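Local structure of beta-N-acetylhexosaminidase (Arthrobacter aurescens, 3RCN) at residues D155-F160 / R227-F232; R159-M164 / A234-T239; E281-V286 / T320-S325; T289-Y294 / S345-Q350. The protein probably hydrolyses terminal non-reducing N-acetyl-D-hexosamine residues from N-acetyl-beta-D-hexosaminides. One frame throughout, in Å; residues are numbered along the deposited sequence.

Contact 1. Residues D155-F160 / R227-F232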
loop_
_atom_site.group_PDB
_atom_site.type_symbol
_atom_site.label_atom_id
_atom_site.label_comp_id
_atom_site.label_asym_id
_atom_site.label_seq_id
_atom_site.Cartn_x
_atom_site.Cartn_y
_atom_site.Cartn_z
ATOM N N ASP A 155 -0.139 -3.250 4.295
ATOM C CA ASP A 155 0.624 -2.714 3.161
ATOM C C ASP A 155 0.902 -1.207 3.310
ATOM O O ASP A 155 1.996 -0.723 3.019
ATOM C CB ASP A 155 -0.107 -2.979 1.829
ATOM C CG ASP A 155 -0.022 -4.451 1.371
ATOM O OD1 ASP A 155 -0.854 -4.869 0.514
ATOM O OD2 ASP A 155 0.875 -5.182 1.862
ATOM N N ASN A 156 -0.104 -0.477 3.775
ATOM C CA ASN A 156 0.001 0.961 3.955
ATOM C C ASN A 156 0.828 1.361 5.182
ATOM O O ASN A 156 1.581 2.341 5.136
ATOM C CB ASN A 156 -1.395 1.576 3.985
ATOM C CG ASN A 156 -2.174 1.278 2.715
ATOM O OD1 ASN A 156 -3.012 0.372 2.672
ATOM N ND2 ASN A 156 -1.863 2.010 1.661
ATOM N N VAL A 157 0.702 0.591 6.263
ATOM C CA VAL A 157 1.544 0.791 7.447
ATOM C C VAL A 157 3.041 0.677 7.109
ATOM O O VAL A 157 3.838 1.507 7.542
ATOM C CB VAL A 157 1.200 -0.205 8.603
ATOM C CG1 VAL A 157 2.173 -0.041 9.773
ATOM C CG2 VAL A 157 -0.245 -0.042 9.083
ATOM N N LEU A 158 3.432 -0.334 6.334
ATOM C CA LEU A 158 4.851 -0.519 6.054
ATOM C C LEU A 158 5.330 0.624 5.182
ATOM O O LEU A 158 6.490 1.050 5.276
ATOM C CB LEU A 158 5.114 -1.849 5.366
ATOM C CG LEU A 158 4.533 -3.060 6.085
ATOM C CD1 LEU A 158 4.602 -4.319 5.221
ATOM C CD2 LEU A 158 5.249 -3.254 7.428
ATOM N N ARG A 159 4.437 1.119 4.327
ATOM C CA ARG A 159 4.790 2.239 3.450
ATOM C C ARG A 159 4.929 3.542 4.219
ATOM O O ARG A 159 5.846 4.330 3.977
ATOM C CB ARG A 159 3.772 2.397 2.320
ATOM C CG ARG A 159 4.104 1.559 1.105
ATOM C CD ARG A 159 4.925 2.362 0.126
ATOM N NE ARG A 159 6.329 2.015 0.161
ATOM C CZ ARG A 159 7.278 2.735 -0.423
ATOM N NH1 ARG A 159 6.957 3.841 -1.071
ATOM N NH2 ARG A 159 8.551 2.366 -0.342
ATOM N N PHE A 160 4.011 3.769 5.148
ATOM C CA PHE A 160 4.124 4.888 6.070
ATOM C C PHE A 160 5.440 4.822 6.861
ATOM O O PHE A 160 6.102 5.842 7.066
ATOM C CB PHE A 160 2.926 4.890 7.018
ATOM C CG PHE A 160 2.930 6.023 8.012
ATOM C CD1 PHE A 160 2.423 7.270 7.664
ATOM C CD2 PHE A 160 3.436 5.839 9.296
ATOM C CE1 PHE A 160 2.429 8.311 8.568
ATOM C CE2 PHE A 160 3.443 6.881 10.208
ATOM C CZ PHE A 160 2.936 8.117 9.843
ATOM N N ARG A 227 4.470 -8.685 14.272
ATOM C CA ARG A 227 5.873 -9.062 14.258
ATOM C C ARG A 227 6.536 -8.429 13.042
ATOM O O ARG A 227 7.534 -7.725 13.167
ATOM C CB ARG A 227 6.021 -10.579 14.200
ATOM C CG ARG A 227 5.625 -11.299 15.458
ATOM C CD ARG A 227 6.289 -12.684 15.542
ATOM N NE ARG A 227 6.000 -13.353 16.813
ATOM C CZ ARG A 227 4.913 -14.089 17.041
ATOM N NH1 ARG A 227 4.011 -14.262 16.077
ATOM N NH2 ARG A 227 4.721 -14.656 18.228
ATOM N N GLU A 228 5.958 -8.676 11.869
ATOM C CA GLU A 228 6.455 -8.116 10.622
ATOM C C GLU A 228 6.649 -6.602 10.708
ATOM O O GLU A 228 7.699 -6.071 10.349
ATOM C CB GLU A 228 5.518 -8.474 9.464
ATOM C CG GLU A 228 5.993 -7.973 8.089
ATOM C CD GLU A 228 5.100 -8.445 6.911
ATOM O OE1 GLU A 228 3.975 -8.935 7.145
ATOM O OE2 GLU A 228 5.523 -8.321 5.737
ATOM N N ILE A 229 5.636 -5.904 11.194
ATOM C CA ILE A 229 5.717 -4.462 11.282
ATOM C C ILE A 229 6.876 -4.049 12.184
ATOM O O ILE A 229 7.615 -3.103 11.854
ATOM C CB ILE A 229 4.416 -3.881 11.818
ATOM C CG1 ILE A 229 3.365 -3.864 10.713
ATOM C CG2 ILE A 229 4.653 -2.480 12.344
ATOM C CD1 ILE A 229 1.948 -3.733 11.215
ATOM N N VAL A 230 7.032 -4.768 13.308
ATOM C CA VAL A 230 8.124 -4.533 14.245
ATOM C C VAL A 230 9.493 -4.807 13.614
ATOM O O VAL A 230 10.432 -4.020 13.772
ATOM C CB VAL A 230 7.972 -5.366 15.560
ATOM C CG1 VAL A 230 9.245 -5.296 16.387
ATOM C CG2 VAL A 230 6.785 -4.887 16.390
ATOM N N ALA A 231 9.611 -5.925 12.905
ATOM C CA ALA A 231 10.844 -6.244 12.180
ATOM C C ALA A 231 11.124 -5.246 11.051
ATOM O O ALA A 231 12.267 -4.817 10.856
ATOM C CB ALA A 231 10.793 -7.656 11.642
ATOM N N PHE A 232 10.076 -4.872 10.321
ATOM C CA PHE A 232 10.197 -3.890 9.248
ATOM C C PHE A 232 10.720 -2.575 9.830
ATOM O O PHE A 232 11.680 -1.996 9.314
ATOM C CB PHE A 232 8.836 -3.704 8.544
ATOM C CG PHE A 232 8.893 -2.925 7.248
ATOM C CD1 PHE A 232 8.731 -1.548 7.239
ATOM C CD2 PHE A 232 9.053 -3.573 6.036
ATOM C CE1 PHE A 232 8.749 -0.830 6.043
ATOM C CE2 PHE A 232 9.093 -2.858 4.839
ATOM C CZ PHE A 232 8.937 -1.490 4.847
#
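Leu158 lies against the ring of Phe232 and is the residue most covered in this contact. Its CB sits over the middle of one ring face, 3.9 Å from the ring centroid and 13° off the normal, which makes a CH-pi contact. The CD2 methyl reaches farther along the same side chain to the root of the ring, 3.7 Å from Phe232 CG. The same methyl also meets Ile229 CG1 at 3.8 Å, so it touches two residues of helix 223-235. Val157 adds a neighbouring contact: with CG1 anti to the backbone N (chi1 175°), that methyl is 4.0 Å from Ile229 CD1. The extended chain of Glu228 passes Leu158 CD1 at right angles, while its carboxylate is engaged by Lys154 and by Arg115 and Gln116 N of the second subunit. With Phe232 replaced by an alanine, Leu158 would probably lose the ring face it rests on, and a gap is likely to open between the helices. The two helices run nearly parallel, 15° apart with axes 10.4 Å from one another, as neighbouring outer helices of the catalytic beta/alpha barrel. With no hydrogen bond across them, their pairing here rests on buried apolar contact, and the Glu228 carboxylate beside it adds polar links to the second subunit at the border of this apolar seam.

Contact 2. Residues R159-M164 / A234-T239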
loop_
_atom_site.group_PDB
_atom_site.type_symbol
_atom_site.label_atom_id
_atom_site.label_comp_id
_atom_site.label_asym_id
_atom_site.label_seq_id
_atom_site.Cartn_x
_atom_site.Cartn_y
_atom_site.Cartn_z
ATOM N N ARG A 159 4.437 1.119 4.327
ATOM C CA ARG A 159 4.790 2.239 3.450
ATOM C C ARG A 159 4.929 3.542 4.219
ATOM O O ARG A 159 5.846 4.330 3.977
ATOM C CB ARG A 159 3.772 2.397 2.320
ATOM C CG ARG A 159 4.104 1.559 1.105
ATOM C CD ARG A 159 4.925 2.362 0.126
ATOM N NE ARG A 159 6.329 2.015 0.161
ATOM C CZ ARG A 159 7.278 2.735 -0.423
ATOM N NH1 ARG A 159 6.957 3.841 -1.071
ATOM N NH2 ARG A 159 8.551 2.366 -0.342
ATOM N N PHE A 160 4.011 3.769 5.148
ATOM C CA PHE A 160 4.124 4.888 6.070
ATOM C C PHE A 160 5.440 4.822 6.861
ATOM O O PHE A 160 6.102 5.842 7.066
ATOM C CB PHE A 160 2.926 4.890 7.018
ATOM C CG PHE A 160 2.930 6.023 8.012
ATOM C CD1 PHE A 160 2.423 7.270 7.664
ATOM C CD2 PHE A 160 3.436 5.839 9.296
ATOM C CE1 PHE A 160 2.429 8.311 8.568
ATOM C CE2 PHE A 160 3.443 6.881 10.208
ATOM C CZ PHE A 160 2.936 8.117 9.843
ATOM N N ILE A 161 5.824 3.622 7.288
ATOM C CA ILE A 161 7.064 3.439 8.046
ATOM C C ILE A 161 8.290 3.748 7.184
ATOM O O ILE A 161 9.258 4.343 7.653
ATOM C CB ILE A 161 7.183 2.007 8.609
ATOM C CG1 ILE A 161 6.257 1.839 9.811
ATOM C CG2 ILE A 161 8.621 1.705 8.996
ATOM C CD1 ILE A 161 6.042 0.393 10.237
ATOM N N GLU A 162 8.230 3.358 5.915
ATOM C CA GLU A 162 9.320 3.608 4.978
ATOM C C GLU A 162 9.528 5.108 4.763
ATOM O O GLU A 162 10.667 5.603 4.716
ATOM C CB GLU A 162 9.022 2.911 3.648
ATOM C CG GLU A 162 10.152 2.992 2.640
ATOM C CD GLU A 162 11.251 1.962 2.881
ATOM O OE1 GLU A 162 11.154 0.870 2.273
ATOM O OE2 GLU A 162 12.209 2.244 3.654
ATOM N N VAL A 163 8.420 5.833 4.629
ATOM C CA VAL A 163 8.472 7.287 4.505
ATOM C C VAL A 163 9.004 7.944 5.784
ATOM O O VAL A 163 9.706 8.955 5.718
ATOM C CB VAL A 163 7.100 7.875 4.134
ATOM C CG1 VAL A 163 7.158 9.382 4.112
ATOM C CG2 VAL A 163 6.640 7.339 2.771
HETATM N N MSE A 164 8.677 7.369 6.942
HETATM C CA MSE A 164 9.215 7.867 8.217
HETATM C C MSE A 164 10.737 7.768 8.284
HETATM O O MSE A 164 11.412 8.708 8.696
HETATM C CB MSE A 164 8.651 7.092 9.409
HETATM C CG MSE A 164 7.229 7.408 9.800
HETATM SE SE MSE A 164 6.726 6.305 11.345
HETATM C CE MSE A 164 7.982 6.886 12.709
ATOM N N ALA A 234 12.374 -2.208 12.606
ATOM C CA ALA A 234 13.683 -2.397 13.213
ATOM C C ALA A 234 14.788 -2.369 12.155
ATOM O O ALA A 234 15.903 -1.875 12.404
ATOM C CB ALA A 234 13.713 -3.694 14.010
ATOM N N ASP A 235 14.479 -2.889 10.969
ATOM C CA ASP A 235 15.419 -2.802 9.853
ATOM C C ASP A 235 15.699 -1.340 9.505
ATOM O O ASP A 235 16.768 -1.001 9.018
ATOM C CB ASP A 235 14.876 -3.529 8.620
ATOM C CG ASP A 235 15.118 -5.038 8.659
ATOM O OD1 ASP A 235 15.865 -5.514 9.562
ATOM O OD2 ASP A 235 14.570 -5.737 7.761
ATOM N N ARG A 236 14.701 -0.491 9.714
ATOM C CA ARG A 236 14.816 0.958 9.516
ATOM C C ARG A 236 15.125 1.784 10.785
ATOM O O ARG A 236 14.965 3.013 10.785
ATOM C CB ARG A 236 13.610 1.493 8.738
ATOM C CG ARG A 236 13.572 0.999 7.283
ATOM C CD ARG A 236 12.148 0.677 6.855
ATOM N NE ARG A 236 12.093 0.046 5.543
ATOM C CZ ARG A 236 12.252 -1.256 5.314
ATOM N NH1 ARG A 236 12.495 -2.096 6.310
ATOM N NH2 ARG A 236 12.168 -1.720 4.077
ATOM N N HIS A 237 15.423 1.102 11.894
ATOM C CA HIS A 237 15.851 1.779 13.123
ATOM C C HIS A 237 14.753 2.652 13.702
ATOM O O HIS A 237 14.983 3.742 14.221
ATOM C CB HIS A 237 17.156 2.558 12.914
ATOM C CG HIS A 237 18.322 1.665 12.654
ATOM N ND1 HIS A 237 19.015 1.037 13.667
ATOM C CD2 HIS A 237 18.875 1.231 11.496
ATOM C CE1 HIS A 237 19.963 0.282 13.144
ATOM N NE2 HIS A 237 19.901 0.385 11.828
ATOM N N ILE A 238 13.543 2.139 13.599
ATOM C CA ILE A 238 12.406 2.767 14.219
ATOM C C ILE A 238 11.933 1.860 15.353
ATOM O O ILE A 238 11.785 0.642 15.177
ATOM C CB ILE A 238 11.307 3.012 13.179
ATOM C CG1 ILE A 238 11.825 3.992 12.120
ATOM C CG2 ILE A 238 10.045 3.522 13.834
ATOM C CD1 ILE A 238 10.999 4.027 10.848
ATOM N N THR A 239 11.735 2.457 16.525
ATOM C CA THR A 239 11.224 1.740 17.678
ATOM C C THR A 239 9.702 1.838 17.613
ATOM O O THR A 239 9.161 2.917 17.356
ATOM C CB THR A 239 11.779 2.348 18.986
ATOM O OG1 THR A 239 13.188 2.098 19.066
ATOM C CG2 THR A 239 11.091 1.754 20.219
#
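A Schellman motif ends helix 223-235, and the residues flanking its C-prime position, Arg236 and Ile238, reach back to Glu162, Ile161 and Met164 on helix 154-166. His237 takes the positive phi of the motif, with its N bonded to Ala234 O and Ile238 N bonded to Ala233 O. Glu162, with CG anti to its backbone N (chi1 -174°) and a bend at chi2 (81°), brings its carboxylate to the NE edge of the Arg236 guanidinium. Their salt bridge runs mainly from Arg236 NE to Glu162 OE2, 2.9 Å long and near the guanidinium plane. It meets OE2 from above the carboxylate plane, and the two flat groups are turned 49° from each other; the second bond, from Arg236 NH2 to Glu162 OE1, is weak at 3.3 Å. In the catalytic beta/alpha barrel this turn leads from helix 223-235 into strand 239-243, and Ile238 points its side chain toward helix 154-166. Its CD1 touches Ile161 CG2 at 3.8 Å, and its CG2 lies 4.1 Å from CE of the selenomethionine at Met164. A leucine in place of Arg236 would probably leave the Glu162 carboxylate without its main charged mate, as the Arg159 ion pair is long, and strip Phe232 O of a donor. The same guanidinium makes a cation-pi contact with Phe232, and Trp44, Arg47 and Phe99 pack around the Arg236 side chain.

Contact 3. Residues E281-V286 / T320-S325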
loop_
_atom_site.group_PDB
_atom_site.type_symbol
_atom_site.label_atom_id
_atom_site.label_comp_id
_atom_site.label_asym_id
_atom_site.label_seq_id
_atom_site.Cartn_x
_atom_site.Cartn_y
_atom_site.Cartn_z
ATOM N N GLU A 281 -18.037 8.271 28.436
ATOM C CA GLU A 281 -18.276 8.119 29.861
ATOM C C GLU A 281 -18.213 6.644 30.252
ATOM O O GLU A 281 -18.088 6.293 31.431
ATOM C CB GLU A 281 -19.622 8.728 30.258
ATOM C CG GLU A 281 -19.583 10.233 30.497
ATOM C CD GLU A 281 -20.878 10.777 31.098
ATOM O OE1 GLU A 281 -21.770 9.973 31.454
ATOM O OE2 GLU A 281 -20.998 12.017 31.215
ATOM N N THR A 282 -18.293 5.768 29.262
ATOM C CA THR A 282 -18.216 4.346 29.549
ATOM C C THR A 282 -16.763 3.880 29.596
ATOM O O THR A 282 -16.047 3.944 28.610
ATOM C CB THR A 282 -19.040 3.557 28.536
ATOM O OG1 THR A 282 -20.420 3.868 28.744
ATOM C CG2 THR A 282 -18.833 2.058 28.702
ATOM N N VAL A 283 -16.336 3.405 30.760
ATOM C CA VAL A 283 -14.935 3.063 30.968
ATOM C C VAL A 283 -14.786 1.750 31.723
ATOM O O VAL A 283 -15.774 1.135 32.118
ATOM C CB VAL A 283 -14.203 4.194 31.710
ATOM C CG1 VAL A 283 -14.279 5.462 30.897
ATOM C CG2 VAL A 283 -14.821 4.436 33.072
ATOM N N LEU A 284 -13.551 1.313 31.925
ATOM C CA LEU A 284 -13.327 0.076 32.658
ATOM C C LEU A 284 -13.856 0.165 34.085
ATOM O O LEU A 284 -13.836 1.221 34.722
ATOM C CB LEU A 284 -11.843 -0.269 32.705
ATOM C CG LEU A 284 -11.180 -0.612 31.371
ATOM C CD1 LEU A 284 -9.713 -0.907 31.599
ATOM C CD2 LEU A 284 -11.860 -1.792 30.692
ATOM N N GLU A 285 -14.325 -0.968 34.584
ATOM C CA GLU A 285 -14.580 -1.105 35.987
ATOM C C GLU A 285 -13.256 -1.618 36.522
ATOM O O GLU A 285 -12.842 -2.721 36.186
ATOM C CB GLU A 285 -15.682 -2.132 36.221
ATOM C CG GLU A 285 -15.904 -2.448 37.694
ATOM C CD GLU A 285 -17.057 -3.410 37.932
ATOM O OE1 GLU A 285 -18.111 -2.955 38.439
ATOM O OE2 GLU A 285 -16.904 -4.616 37.624
ATOM N N VAL A 286 -12.585 -0.809 37.340
ATOM C CA VAL A 286 -11.288 -1.192 37.882
ATOM C C VAL A 286 -11.447 -2.171 39.044
ATOM O O VAL A 286 -12.129 -1.889 40.026
ATOM C CB VAL A 286 -10.459 0.025 38.321
ATOM C CG1 VAL A 286 -10.359 1.018 37.182
ATOM C CG2 VAL A 286 -11.077 0.677 39.520
ATOM N N THR A 320 -17.697 9.942 36.306
ATOM C CA THR A 320 -19.120 9.752 36.504
ATOM C C THR A 320 -19.463 8.312 36.838
ATOM O O THR A 320 -20.126 8.047 37.835
ATOM C CB THR A 320 -19.896 10.159 35.253
ATOM O OG1 THR A 320 -19.521 11.493 34.895
ATOM C CG2 THR A 320 -21.405 10.082 35.504
ATOM N N GLN A 321 -19.012 7.385 35.996
ATOM C CA GLN A 321 -19.282 5.972 36.214
ATOM C C GLN A 321 -18.774 5.522 37.589
ATOM O O GLN A 321 -19.481 4.848 38.337
ATOM C CB GLN A 321 -18.637 5.141 35.111
ATOM C CG GLN A 321 -18.772 3.622 35.274
ATOM C CD GLN A 321 -18.073 2.850 34.148
ATOM O OE1 GLN A 321 -18.267 3.136 32.956
ATOM N NE2 GLN A 321 -17.245 1.875 34.525
ATOM N N TRP A 322 -17.551 5.908 37.920
ATOM C CA TRP A 322 -16.916 5.442 39.143
ATOM C C TRP A 322 -17.589 6.012 40.386
ATOM O O TRP A 322 -17.730 5.324 41.387
ATOM C CB TRP A 322 -15.437 5.796 39.145
ATOM C CG TRP A 322 -14.605 4.959 38.240
ATOM C CD1 TRP A 322 -14.979 3.818 37.590
ATOM C CD2 TRP A 322 -13.239 5.200 37.882
ATOM N NE1 TRP A 322 -13.922 3.332 36.851
ATOM C CE2 TRP A 322 -12.843 4.163 37.019
ATOM C CE3 TRP A 322 -12.303 6.186 38.228
ATOM C CZ2 TRP A 322 -11.558 4.088 36.491
ATOM C CZ3 TRP A 322 -11.030 6.111 37.703
ATOM C CH2 TRP A 322 -10.669 5.071 36.842
ATOM N N GLN A 323 -18.006 7.267 40.309
ATOM C CA GLN A 323 -18.678 7.912 41.422
ATOM C C GLN A 323 -20.026 7.259 41.719
ATOM O O GLN A 323 -20.482 7.250 42.867
ATOM C CB GLN A 323 -18.868 9.397 41.135
ATOM C CG GLN A 323 -17.584 10.185 41.156
ATOM C CD GLN A 323 -17.772 11.577 40.606
ATOM O OE1 GLN A 323 -18.864 11.933 40.161
ATOM N NE2 GLN A 323 -16.711 12.376 40.628
ATOM N N ALA A 324 -20.664 6.720 40.688
ATOM C CA ALA A 324 -21.972 6.108 40.855
ATOM C C ALA A 324 -21.873 4.600 41.085
ATOM O O ALA A 324 -22.884 3.911 41.190
ATOM C CB ALA A 324 -22.857 6.410 39.633
ATOM N N SER A 325 -20.651 4.087 41.147
ATOM C CA SER A 325 -20.435 2.643 41.180
ATOM C C SER A 325 -20.271 2.081 42.597
ATOM O O SER A 325 -19.280 2.367 43.268
ATOM C CB SER A 325 -19.193 2.312 40.359
ATOM O OG SER A 325 -18.931 0.927 40.367
HETATM O O HOH W 1 -17.594 8.023 33.597
#
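Glu281 and Gln321 meet through a water where the loop 281-286 passes over the short helix 320-323, both in the catalytic beta/alpha barrel. The water donates to Glu281 O at 2.8 Å and accepts from Gln321 N, at the first turn of the helix. Thr282 follows with its side chain directed away, so that the loop backbone is what faces Gln321. At Val283 the contact becomes specific. Its N-H points almost straight at Gln321 OE1, 2.9 Å away with an angle of 177°, and Gln321 NE2 gives a hydrogen to Val283 O, also at 2.9 Å. The primary amide thus grips both backbone polar atoms of one residue, which should fix its flip and hold the loop locally. Gln321 reaches this far because its chain is extended from a CG anti to the backbone N (chi1 176°). Val283 CG2 lies beside the same amide, and its side chain is about 8 Å from that of Glu316, the predicted proton donor, which places the pairing near the probable active site. Next, Leu284 O receives Trp322 NE1 at 3.0 Å, in the indole plane and nearly along the C=O axis. Leu284 directs its side chain away from helix 320-323, where it packs on Phe347 and Ile254. Beyond Glu285, Val286 brings CG1 obliquely to the Trp322 indole, 3.4 Å from CZ2.

Contact 4. Residues T289-Y294 / S345-Q350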
loop_
_atom_site.group_PDB
_atom_site.type_symbol
_atom_site.label_atom_id
_atom_site.label_comp_id
_atom_site.label_asym_id
_atom_site.label_seq_id
_atom_site.Cartn_x
_atom_site.Cartn_y
_atom_site.Cartn_z
ATOM N N THR A 289 -10.370 -8.479 38.393
ATOM C CA THR A 289 -10.609 -9.166 37.129
ATOM C C THR A 289 -10.128 -8.360 35.919
ATOM O O THR A 289 -9.422 -8.911 35.083
ATOM C CB THR A 289 -12.064 -9.678 36.987
ATOM O OG1 THR A 289 -12.990 -8.605 37.190
ATOM C CG2 THR A 289 -12.325 -10.760 38.020
ATOM N N SER A 290 -10.472 -7.071 35.852
ATOM C CA SER A 290 -9.910 -6.167 34.837
ATOM C C SER A 290 -8.396 -6.256 34.856
ATOM O O SER A 290 -7.760 -6.431 33.813
ATOM C CB SER A 290 -10.273 -4.711 35.112
ATOM O OG SER A 290 -11.638 -4.566 35.387
ATOM N N LEU A 291 -7.826 -6.111 36.053
ATOM C CA LEU A 291 -6.382 -6.169 36.223
ATOM C C LEU A 291 -5.788 -7.447 35.652
ATOM O O LEU A 291 -4.786 -7.397 34.938
ATOM C CB LEU A 291 -6.000 -6.032 37.700
ATOM C CG LEU A 291 -5.545 -4.629 38.080
ATOM C CD1 LEU A 291 -5.133 -4.576 39.530
ATOM C CD2 LEU A 291 -4.397 -4.205 37.158
ATOM N N GLU A 292 -6.397 -8.589 35.970
ATOM C CA GLU A 292 -5.884 -9.860 35.482
ATOM C C GLU A 292 -5.983 -9.924 33.947
ATOM O O GLU A 292 -5.072 -10.406 33.261
ATOM C CB GLU A 292 -6.631 -11.035 36.123
ATOM C CG GLU A 292 -6.145 -12.404 35.641
ATOM C CD GLU A 292 -7.262 -13.443 35.568
ATOM O OE1 GLU A 292 -8.215 -13.349 36.378
ATOM O OE2 GLU A 292 -7.187 -14.347 34.697
ATOM N N PHE A 293 -7.097 -9.428 33.422
ATOM C CA PHE A 293 -7.329 -9.428 31.994
ATOM C C PHE A 293 -6.192 -8.700 31.292
ATOM O O PHE A 293 -5.583 -9.223 30.361
ATOM C CB PHE A 293 -8.662 -8.749 31.691
ATOM C CG PHE A 293 -9.078 -8.853 30.259
ATOM C CD1 PHE A 293 -8.666 -7.903 29.333
ATOM C CD2 PHE A 293 -9.884 -9.896 29.832
ATOM C CE1 PHE A 293 -9.049 -7.997 28.006
ATOM C CE2 PHE A 293 -10.270 -9.990 28.506
ATOM C CZ PHE A 293 -9.848 -9.039 27.595
ATOM N N TYR A 294 -5.894 -7.497 31.763
ATOM C CA TYR A 294 -4.926 -6.658 31.087
ATOM C C TYR A 294 -3.473 -7.041 31.348
ATOM O O TYR A 294 -2.593 -6.631 30.606
ATOM C CB TYR A 294 -5.175 -5.196 31.412
ATOM C CG TYR A 294 -6.270 -4.613 30.571
ATOM C CD1 TYR A 294 -7.581 -4.614 31.015
ATOM C CD2 TYR A 294 -5.998 -4.081 29.315
ATOM C CE1 TYR A 294 -8.596 -4.093 30.242
ATOM C CE2 TYR A 294 -7.008 -3.556 28.527
ATOM C CZ TYR A 294 -8.303 -3.567 28.998
ATOM O OH TYR A 294 -9.314 -3.045 28.234
ATOM N N SER A 345 -5.177 6.298 39.166
ATOM C CA SER A 345 -3.755 6.239 39.436
ATOM C C SER A 345 -3.373 4.827 39.849
ATOM O O SER A 345 -2.344 4.296 39.434
ATOM C CB SER A 345 -3.394 7.224 40.539
ATOM O OG SER A 345 -1.991 7.255 40.726
ATOM N N TRP A 346 -4.223 4.215 40.660
ATOM C CA TRP A 346 -3.951 2.886 41.174
ATOM C C TRP A 346 -3.912 1.829 40.062
ATOM O O TRP A 346 -3.017 0.977 40.035
ATOM C CB TRP A 346 -5.004 2.505 42.218
ATOM C CG TRP A 346 -4.834 1.116 42.710
ATOM C CD1 TRP A 346 -3.921 0.685 43.623
ATOM C CD2 TRP A 346 -5.588 -0.041 42.317
ATOM N NE1 TRP A 346 -4.057 -0.670 43.825
ATOM C CE2 TRP A 346 -5.069 -1.140 43.037
ATOM C CE3 TRP A 346 -6.649 -0.253 41.430
ATOM C CZ2 TRP A 346 -5.574 -2.433 42.898
ATOM C CZ3 TRP A 346 -7.157 -1.545 41.297
ATOM C CH2 TRP A 346 -6.614 -2.616 42.023
ATOM N N PHE A 347 -4.894 1.880 39.163
ATOM C CA PHE A 347 -5.046 0.870 38.114
ATOM C C PHE A 347 -3.853 0.877 37.174
ATOM O O PHE A 347 -3.265 -0.158 36.894
ATOM C CB PHE A 347 -6.325 1.114 37.312
ATOM C CG PHE A 347 -6.658 0.010 36.353
ATOM C CD1 PHE A 347 -7.069 -1.232 36.816
ATOM C CD2 PHE A 347 -6.559 0.206 34.984
ATOM C CE1 PHE A 347 -7.381 -2.258 35.930
ATOM C CE2 PHE A 347 -6.863 -0.813 34.097
ATOM C CZ PHE A 347 -7.281 -2.046 34.572
ATOM N N VAL A 348 -3.501 2.060 36.693
ATOM C CA VAL A 348 -2.383 2.216 35.786
ATOM C C VAL A 348 -1.075 1.798 36.465
ATOM O O VAL A 348 -0.213 1.169 35.842
ATOM C CB VAL A 348 -2.318 3.672 35.279
ATOM C CG1 VAL A 348 -1.041 3.935 34.520
ATOM C CG2 VAL A 348 -3.556 3.990 34.424
ATOM N N GLY A 349 -0.942 2.132 37.749
ATOM C CA GLY A 349 0.251 1.799 38.513
ATOM C C GLY A 349 0.445 0.305 38.646
ATOM O O GLY A 349 1.557 -0.185 38.491
ATOM N N GLN A 350 -0.637 -0.420 38.934
ATOM C CA GLN A 350 -0.586 -1.882 38.993
ATOM C C GLN A 350 -0.116 -2.472 37.665
ATOM O O GLN A 350 0.723 -3.377 37.626
ATOM C CB GLN A 350 -1.944 -2.479 39.367
ATOM C CG GLN A 350 -2.429 -2.159 40.776
ATOM C CD GLN A 350 -1.502 -2.663 41.872
ATOM O OE1 GLN A 350 -0.812 -1.869 42.520
ATOM N NE2 GLN A 350 -1.485 -3.983 42.093
#
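The Phe347 ring turns its edge to Tyr294, whose CD1 lies near the plane of that ring and 4.4 Å from Phe347 CZ. Ser290 CB and Leu291 CG approach the same ring obliquely, Leu291 CG coming to 3.7 Å from Phe347 CE1. The Tyr294 ring is itself bordered within its own helix, with Phe293 CD1 over one face toward the rim and Ser290 O at the edge. Trp346 has Gln350 CG above one face of its indole, 3.6 Å from the plane and displaced toward the rim, and meets Leu291 CD1 obliquely at CH2, 3.5 Å away. These groups pack between helices 288-304 and 342-357, which lie on the outside of the catalytic beta/alpha barrel before and after strand 309-313. Their short segments run in roughly the same direction, 33° apart, with axes 10.8 Å from each other. Leu291 carries most of the contact from its helix. Its CD1 lies between Trp346 CH2 and Gln350 CB, and CD2 between Gln350 CB and the Phe347 ring, so the branch spans one turn of the partner helix. Phe347 holds CG anti to the backbone N (chi1 -171°), which carries its ring across to Leu291 and Ser290. The Ser290 hydroxyl bonds Ser287 OG and lies next to Glu285 O, at a separation too short to be trusted; its CB touches Phe347 CE1 at 3.9 Å.

How the contacts relate
Contacts 1 and 2 share helices 154-166 and 223-235 and form one continuous interface, with centres 7 Å apart; Ile161 joins them by touching both Ile229 and Phe232. Contact 1 is apolar and buried, whereas contact 2, at the C-terminal end of helix 223-235, adds a salt bridge to its apolar core. Both also border the second subunit, which does not touch contacts 3 and 4. Those two lie about 14 Å apart between centres and adjoin where Leu284 and Val286 pack on Phe347. Contact 4 is another buried helix pair without cross-helix hydrogen bonds, while contact 3, partly exposed, relies on side-chain bonds to a loop backbone.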